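Side-chain contact in uncharacterized protein (Bacteroides fragilis, PDB 3MSW), which is of unknown function but is probably exported, and folds as a single-layer antiparallel beta-sheet thought to have evolved from beta-hairpin repeats: residues Y117-N120 with Q125-L128. Numbering follows the deposited sequence.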
# COMPACT_ATOMS: atom_id res chain seq x y z
N TYR A 117 9.62 -0.37 10.28
CA TYR A 117 9.13 -0.51 11.65
C TYR A 117 7.87 -1.31 11.64
O TYR A 117 7.08 -1.23 10.70
CB TYR A 117 8.78 0.87 12.29
CG TYR A 117 9.91 1.88 12.26
CD1 TYR A 117 10.18 2.61 11.11
CD2 TYR A 117 10.72 2.07 13.38
CE1 TYR A 117 11.23 3.53 11.07
CE2 TYR A 117 11.76 3.01 13.36
CZ TYR A 117 12.00 3.74 12.20
OH TYR A 117 13.03 4.65 12.12
N LYS A 118 7.59 -1.95 12.78
CA LYS A 118 6.37 -2.68 13.00
C LYS A 118 5.78 -2.12 14.29
O LYS A 118 6.52 -1.85 15.24
CB LYS A 118 6.68 -4.19 13.13
CG LYS A 118 5.44 -5.08 13.14
CD LYS A 118 5.79 -6.57 13.02
CE LYS A 118 5.65 -7.10 11.60
NZ LYS A 118 6.83 -6.80 10.75
N MSE A 119 4.47 -1.95 14.33
CA MSE A 119 3.82 -1.41 15.52
C MSE A 119 3.74 -2.45 16.63
O MSE A 119 3.36 -3.59 16.39
CB MSE A 119 2.39 -0.89 15.16
CG MSE A 119 1.58 -0.38 16.38
SE MSE A 119 2.51 1.09 17.29
CE MSE A 119 2.28 2.48 16.04
N ASN A 120 4.14 -2.05 17.86
CA ASN A 120 3.99 -2.89 19.04
C ASN A 120 2.60 -2.49 19.57
O ASN A 120 2.45 -1.37 20.05
CB ASN A 120 5.07 -2.61 20.09
CG ASN A 120 5.04 -3.56 21.27
OD1 ASN A 120 4.00 -3.84 21.85
ND2 ASN A 120 6.20 -4.05 21.68
N GLN A 125 4.13 1.78 20.40
CA GLN A 125 5.40 2.34 19.93
C GLN A 125 5.93 1.51 18.78
O GLN A 125 5.74 0.29 18.76
CB GLN A 125 6.42 2.40 21.08
CG GLN A 125 6.11 3.51 22.11
CD GLN A 125 6.95 3.47 23.37
OE1 GLN A 125 7.75 2.55 23.62
NE2 GLN A 125 6.77 4.48 24.21
N TRP A 126 6.59 2.17 17.82
CA TRP A 126 7.18 1.52 16.64
C TRP A 126 8.42 0.75 17.05
O TRP A 126 9.23 1.25 17.84
CB TRP A 126 7.55 2.56 15.58
CG TRP A 126 6.39 3.28 14.96
CD1 TRP A 126 6.11 4.62 15.07
CD2 TRP A 126 5.44 2.75 14.02
NE1 TRP A 126 5.00 4.93 14.32
CE2 TRP A 126 4.60 3.81 13.63
CE3 TRP A 126 5.22 1.47 13.49
CZ2 TRP A 126 3.53 3.63 12.75
CZ3 TRP A 126 4.17 1.29 12.60
CH2 TRP A 126 3.33 2.36 12.24
N ILE A 127 8.58 -0.46 16.51
CA ILE A 127 9.74 -1.32 16.74
C ILE A 127 10.57 -1.26 15.48
O ILE A 127 10.05 -1.56 14.42
CB ILE A 127 9.35 -2.80 17.04
CG1 ILE A 127 8.54 -2.95 18.32
CG2 ILE A 127 10.59 -3.70 17.09
CD1 ILE A 127 7.69 -4.32 18.32
N LEU A 128 11.87 -0.97 15.59
CA LEU A 128 12.71 -0.96 14.41
C LEU A 128 12.95 -2.39 13.92
O LEU A 128 13.38 -3.23 14.70
CB LEU A 128 14.06 -0.25 14.70
CG LEU A 128 15.02 -0.19 13.54
CD1 LEU A 128 14.56 0.84 12.49
CD2 LEU A 128 16.44 0.19 14.04
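Met119 sets its terminal methyl CE over one face of the Trp126 indole, nearly above the centre of the six-membered ring: CE sits 3.6 Å from that ring's centroid, only 11° off the normal. Met119, a selenomethionine here, starts with CG anti to the backbone N (chi1 177°) and then bends at both following torsions, which folds the flexible chain back over the ring. SE lies 4.8 Å from the centroid of the same ring, adding a Met-aromatic component to the CH-pi contact. Trp126 offers a broad flat surface for this, and its CE3 also comes within 3.8 Å of Tyr117 CB. The Tyr117 and Trp126 rings themselves meet obliquely, their planes at 62°. The flat tyrosine ring gives branched Leu128 a surface to pack against: CD1 comes within 3.6 Å of Tyr117 CE2, an off-centre CH-pi contact.

The two segments belong to the last hairpin of a single-layer antiparallel sheet, strand 125-133 forming one of its edges within the chain. Lys118 and Ile127 form a hydrogen-bonded pair, with Lys118 N to Ile127 O at 3.0 Å and Ile127 N to Lys118 O at 2.8 Å. In this single layer, Met119 and Trp126 also touch Leu97 of strand 94-105. On the other face, Ile127, whose beta-branching favours an extended backbone, reaches along its CG1 arm to put CD1 3.6 Å from Asn120 CB, while the asparagine's OD1 accepts a hydrogen bond from Thr123 N in the connecting turn, a task suited to its short amide.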